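Local coordinates for protein probable N-glycosylase/DNA lyase (Thermotoga maritima, PDB 3N0U) that is probably a DNA glycosylase of the helix-hairpin-helix superfamily, an all-helical fold, at residues V120-L131 / S144-L155. Residues are numbered along the deposited sequence; the frame is centred on the assembly and turned at random.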
loop_
_atom_site.group_PDB
_atom_site.type_symbol
_atom_site.label_atom_id
_atom_site.label_comp_id
_atom_site.label_asym_id
_atom_site.label_seq_id
_atom_site.Cartn_x
_atom_site.Cartn_y
_atom_site.Cartn_z
ATOM N N VAL A 120 -11.088 2.007 8.814
ATOM C CA VAL A 120 -9.783 1.516 9.223
ATOM C C VAL A 120 -9.894 0.585 10.435
ATOM O O VAL A 120 -9.053 -0.294 10.639
ATOM C CB VAL A 120 -8.814 2.687 9.459
ATOM C CG1 VAL A 120 -7.572 2.213 10.169
ATOM C CG2 VAL A 120 -8.502 3.326 8.109
ATOM N N LYS A 121 -10.974 0.733 11.195
ATOM C CA LYS A 121 -11.192 -0.076 12.386
ATOM C C LYS A 121 -12.048 -1.304 12.091
ATOM O O LYS A 121 -12.187 -2.193 12.941
ATOM C CB LYS A 121 -11.881 0.767 13.466
ATOM C CG LYS A 121 -11.012 1.874 14.035
ATOM C CD LYS A 121 -9.949 1.315 14.958
ATOM C CE LYS A 121 -9.151 2.428 15.620
ATOM N NZ LYS A 121 -8.241 1.904 16.675
ATOM N N GLY A 122 -12.662 -1.331 10.910
ATOM C CA GLY A 122 -13.588 -2.394 10.572
ATOM C C GLY A 122 -12.889 -3.670 10.142
ATOM O O GLY A 122 -11.664 -3.755 10.175
ATOM N N ASP A 123 -13.668 -4.674 9.745
ATOM C CA ASP A 123 -13.090 -5.901 9.228
ATOM C C ASP A 123 -12.308 -5.527 7.990
ATOM O O ASP A 123 -12.873 -4.956 7.062
ATOM C CB ASP A 123 -14.174 -6.903 8.871
ATOM C CG ASP A 123 -13.608 -8.190 8.334
ATOM O OD1 ASP A 123 -13.429 -9.140 9.123
ATOM O OD2 ASP A 123 -13.322 -8.247 7.125
ATOM N N PRO A 124 -11.003 -5.817 7.976
ATOM C CA PRO A 124 -10.196 -5.312 6.867
ATOM C C PRO A 124 -10.576 -5.873 5.519
ATOM O O PRO A 124 -10.379 -5.174 4.531
ATOM C CB PRO A 124 -8.776 -5.732 7.236
ATOM C CG PRO A 124 -8.904 -6.715 8.329
ATOM C CD PRO A 124 -10.184 -6.448 9.022
ATOM N N PHE A 125 -11.133 -7.078 5.458
ATOM C CA PHE A 125 -11.521 -7.629 4.163
ATOM C C PHE A 125 -12.728 -6.859 3.661
ATOM O O PHE A 125 -12.815 -6.558 2.480
ATOM C CB PHE A 125 -11.772 -9.140 4.251
ATOM C CG PHE A 125 -10.519 -9.921 4.554
ATOM C CD1 PHE A 125 -9.728 -10.414 3.534
ATOM C CD2 PHE A 125 -10.102 -10.096 5.865
ATOM C CE1 PHE A 125 -8.546 -11.104 3.813
ATOM C CE2 PHE A 125 -8.929 -10.788 6.158
ATOM C CZ PHE A 125 -8.146 -11.282 5.125
ATOM N N GLN A 126 -13.646 -6.511 4.559
ATOM C CA GLN A 126 -14.830 -5.776 4.140
ATOM C C GLN A 126 -14.449 -4.334 3.785
ATOM O O GLN A 126 -14.952 -3.774 2.812
ATOM C CB GLN A 126 -15.906 -5.814 5.217
ATOM C CG GLN A 126 -16.393 -7.210 5.516
ATOM C CD GLN A 126 -17.512 -7.220 6.518
ATOM O OE1 GLN A 126 -18.016 -6.168 6.901
ATOM N NE2 GLN A 126 -17.911 -8.406 6.950
ATOM N N SER A 127 -13.557 -3.737 4.566
ATOM C CA SER A 127 -13.112 -2.374 4.273
ATOM C C SER A 127 -12.409 -2.299 2.929
ATOM O O SER A 127 -12.608 -1.355 2.180
ATOM C CB SER A 127 -12.211 -1.850 5.393
ATOM O OG SER A 127 -12.991 -1.714 6.570
ATOM N N ARG A 128 -11.619 -3.311 2.599
ATOM C CA ARG A 128 -10.944 -3.316 1.309
ATOM C C ARG A 128 -11.970 -3.385 0.174
ATOM O O ARG A 128 -11.840 -2.672 -0.814
ATOM C CB ARG A 128 -9.954 -4.482 1.204
ATOM C CG ARG A 128 -9.448 -4.689 -0.221
ATOM C CD ARG A 128 -8.226 -5.575 -0.237
ATOM N NE ARG A 128 -8.571 -6.918 0.189
ATOM C CZ ARG A 128 -7.704 -7.865 0.497
ATOM N NH1 ARG A 128 -6.409 -7.623 0.447
ATOM N NH2 ARG A 128 -8.147 -9.059 0.850
ATOM N N GLU A 129 -13.000 -4.221 0.325
ATOM C CA GLU A 129 -14.048 -4.336 -0.689
ATOM C C GLU A 129 -14.695 -2.970 -0.909
ATOM O O GLU A 129 -14.961 -2.565 -2.035
ATOM C CB GLU A 129 -15.125 -5.343 -0.262
ATOM C CG GLU A 129 -14.703 -6.796 -0.398
ATOM C CD GLU A 129 -15.755 -7.776 0.142
ATOM O OE1 GLU A 129 -16.871 -7.338 0.497
ATOM O OE2 GLU A 129 -15.450 -8.987 0.220
ATOM N N PHE A 130 -14.961 -2.273 0.184
ATOM C CA PHE A 130 -15.579 -0.953 0.105
ATOM C C PHE A 130 -14.741 0.028 -0.686
ATOM O O PHE A 130 -15.249 0.748 -1.524
ATOM C CB PHE A 130 -15.833 -0.379 1.493
ATOM C CG PHE A 130 -16.366 1.025 1.460
ATOM C CD1 PHE A 130 -15.502 2.106 1.466
ATOM C CD2 PHE A 130 -17.726 1.256 1.362
ATOM C CE1 PHE A 130 -15.990 3.402 1.406
ATOM C CE2 PHE A 130 -18.224 2.557 1.304
ATOM C CZ PHE A 130 -17.357 3.623 1.322
ATOM N N LEU A 131 -13.448 0.055 -0.407
ATOM C CA LEU A 131 -12.565 0.997 -1.059
ATOM C C LEU A 131 -12.404 0.661 -2.527
ATOM O O LEU A 131 -12.352 1.553 -3.360
ATOM C CB LEU A 131 -11.206 0.996 -0.365
ATOM C CG LEU A 131 -11.199 1.612 1.025
ATOM C CD1 LEU A 131 -9.907 1.250 1.729
ATOM C CD2 LEU A 131 -11.414 3.140 0.976
ATOM N N SER A 144 -5.452 -2.470 -0.244
ATOM C CA SER A 144 -4.627 -3.225 0.695
ATOM C C SER A 144 -3.513 -2.375 1.268
ATOM O O SER A 144 -3.230 -2.426 2.456
ATOM C CB SER A 144 -4.022 -4.434 0.001
ATOM O OG SER A 144 -5.047 -5.231 -0.578
ATOM N N HIS A 145 -2.894 -1.599 0.398
ATOM C CA HIS A 145 -1.806 -0.709 0.755
ATOM C C HIS A 145 -2.239 0.335 1.780
ATOM O O HIS A 145 -1.566 0.524 2.802
ATOM C CB HIS A 145 -1.327 -0.033 -0.525
ATOM C CG HIS A 145 -0.052 0.723 -0.388
ATOM N ND1 HIS A 145 0.471 1.459 -1.427
ATOM C CD2 HIS A 145 0.824 0.841 0.639
ATOM C CE1 HIS A 145 1.609 2.014 -1.045
ATOM N NE2 HIS A 145 1.846 1.654 0.205
ATOM N N PHE A 146 -3.360 1.004 1.503
ATOM C CA PHE A 146 -3.906 1.990 2.428
ATOM C C PHE A 146 -4.156 1.356 3.803
ATOM O O PHE A 146 -3.733 1.889 4.841
ATOM C CB PHE A 146 -5.208 2.590 1.871
ATOM C CG PHE A 146 -5.990 3.409 2.874
ATOM C CD1 PHE A 146 -5.532 4.636 3.290
ATOM C CD2 PHE A 146 -7.164 2.928 3.391
ATOM C CE1 PHE A 146 -6.237 5.374 4.203
ATOM C CE2 PHE A 146 -7.870 3.659 4.318
ATOM C CZ PHE A 146 -7.399 4.887 4.717
ATOM N N LEU A 147 -4.858 0.236 3.825
ATOM C CA LEU A 147 -5.190 -0.384 5.102
ATOM C C LEU A 147 -3.931 -0.788 5.878
ATOM O O LEU A 147 -3.793 -0.508 7.076
ATOM C CB LEU A 147 -6.170 -1.547 4.897
ATOM C CG LEU A 147 -7.574 -1.081 4.461
ATOM C CD1 LEU A 147 -8.403 -2.241 3.956
ATOM C CD2 LEU A 147 -8.294 -0.363 5.607
ATOM N N ARG A 148 -2.971 -1.392 5.195
ATOM C CA ARG A 148 -1.719 -1.756 5.829
ATOM C C ARG A 148 -1.034 -0.527 6.435
ATOM O O ARG A 148 -0.486 -0.595 7.546
ATOM C CB ARG A 148 -0.808 -2.420 4.790
ATOM C CG ARG A 148 0.385 -3.177 5.358
ATOM C CD ARG A 148 1.545 -2.275 5.827
ATOM N NE ARG A 148 2.037 -1.365 4.801
ATOM C CZ ARG A 148 2.982 -1.662 3.916
ATOM N NH1 ARG A 148 3.522 -2.861 3.885
ATOM N NH2 ARG A 148 3.352 -0.758 3.019
ATOM N N ASN A 149 -1.057 0.590 5.693
ATOM C CA ASN A 149 -0.404 1.811 6.134
ATOM C C ASN A 149 -1.116 2.489 7.326
ATOM O O ASN A 149 -0.615 3.464 7.878
ATOM C CB ASN A 149 -0.201 2.797 4.983
ATOM C CG ASN A 149 0.975 2.425 4.094
ATOM O OD1 ASN A 149 1.457 1.311 4.121
ATOM N ND2 ASN A 149 1.424 3.360 3.309
ATOM N N THR A 150 -2.274 1.969 7.717
ATOM C CA THR A 150 -2.948 2.425 8.927
ATOM C C THR A 150 -2.817 1.395 10.059
ATOM O O THR A 150 -3.447 1.531 11.098
ATOM C CB THR A 150 -4.453 2.704 8.690
ATOM O OG1 THR A 150 -5.180 1.466 8.563
ATOM C CG2 THR A 150 -4.642 3.543 7.468
ATOM N N GLY A 151 -2.002 0.371 9.836
ATOM C CA GLY A 151 -1.682 -0.615 10.855
ATOM C C GLY A 151 -2.261 -2.004 10.641
ATOM O O GLY A 151 -1.995 -2.908 11.443
ATOM N N VAL A 152 -3.049 -2.199 9.583
ATOM C CA VAL A 152 -3.630 -3.524 9.332
ATOM C C VAL A 152 -2.554 -4.530 8.910
ATOM O O VAL A 152 -1.710 -4.236 8.053
ATOM C CB VAL A 152 -4.750 -3.465 8.262
ATOM C CG1 VAL A 152 -5.193 -4.862 7.843
ATOM C CG2 VAL A 152 -5.951 -2.654 8.789
ATOM N N GLU A 153 -2.560 -5.712 9.515
ATOM C CA GLU A 153 -1.527 -6.694 9.209
ATOM C C GLU A 153 -1.987 -7.876 8.366
ATOM O O GLU A 153 -1.152 -8.644 7.870
ATOM C CB GLU A 153 -0.889 -7.182 10.512
ATOM C CG GLU A 153 -0.051 -6.071 11.187
ATOM C CD GLU A 153 0.723 -6.514 12.423
ATOM O OE1 GLU A 153 1.533 -7.474 12.322
ATOM O OE2 GLU A 153 0.544 -5.871 13.488
ATOM N N ASP A 154 -3.298 -7.989 8.167
ATOM C CA ASP A 154 -3.921 -9.171 7.584
ATOM C C ASP A 154 -3.804 -9.287 6.063
ATOM O O ASP A 154 -4.082 -10.361 5.511
ATOM C CB ASP A 154 -5.420 -9.164 7.933
ATOM C CG ASP A 154 -5.686 -8.873 9.412
ATOM O OD1 ASP A 154 -5.399 -7.740 9.888
ATOM O OD2 ASP A 154 -6.219 -9.771 10.090
ATOM N N LEU A 155 -3.407 -8.201 5.392
ATOM C CA LEU A 155 -3.556 -8.095 3.927
ATOM C C LEU A 155 -2.221 -8.001 3.205
ATOM O O LEU A 155 -1.298 -7.380 3.700
ATOM C CB LEU A 155 -4.389 -6.859 3.566
ATOM C CG LEU A 155 -5.756 -6.740 4.259
ATOM C CD1 LEU A 155 -6.479 -5.484 3.729
ATOM C CD2 LEU A 155 -6.603 -8.018 4.061
#
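Val120 and Thr150 meet tip to tip, with Val120 CG1 only 3.0 Å from Thr150 OG1, a tight approach for a methyl and a hydroxyl. OG1 is held there by its own bond to Leu147 O, 2.8 Å long and directed at a lone pair in the carbonyl plane. At the other end, Leu155 CD2 serves two flat groups at once: it lies 3.8 Å from the centroid of the Phe125 ring, 19° off the normal, a CH-pi contact, and over one face of the Arg128 guanidinium, offset toward the rim. The Arg128 chain bends at chi3, and NH1 donates to Ser144 OG over 2.9 Å, nearly straight at 164°. NH1 also makes a salt bridge to Glu188 of helix 181-198, and Ser144 OG bonds to Trp140 O. Helices 124-134 and 140-148 form the helix-hairpin-helix motif, in keeping with the sodium ion bound at Val132, Ala135 and Ile138; their segments cross at 132° between N-to-C directions, axes 9.9 Å apart. Leu147 is a knob among Val120, Pro124, Ser127 and Leu131, its CD1 3.6 Å from Pro124 O. The helix that carries it ends in a Schellman motif, Val152 N to Leu147 O and Gly151 N to Arg148 O, beyond which Val152 CG1 packs 3.7 Å from Pro124 CB. Leu131 CD1 meets Phe146 CD2 at 3.6 Å, the side chains crossing at about a right angle.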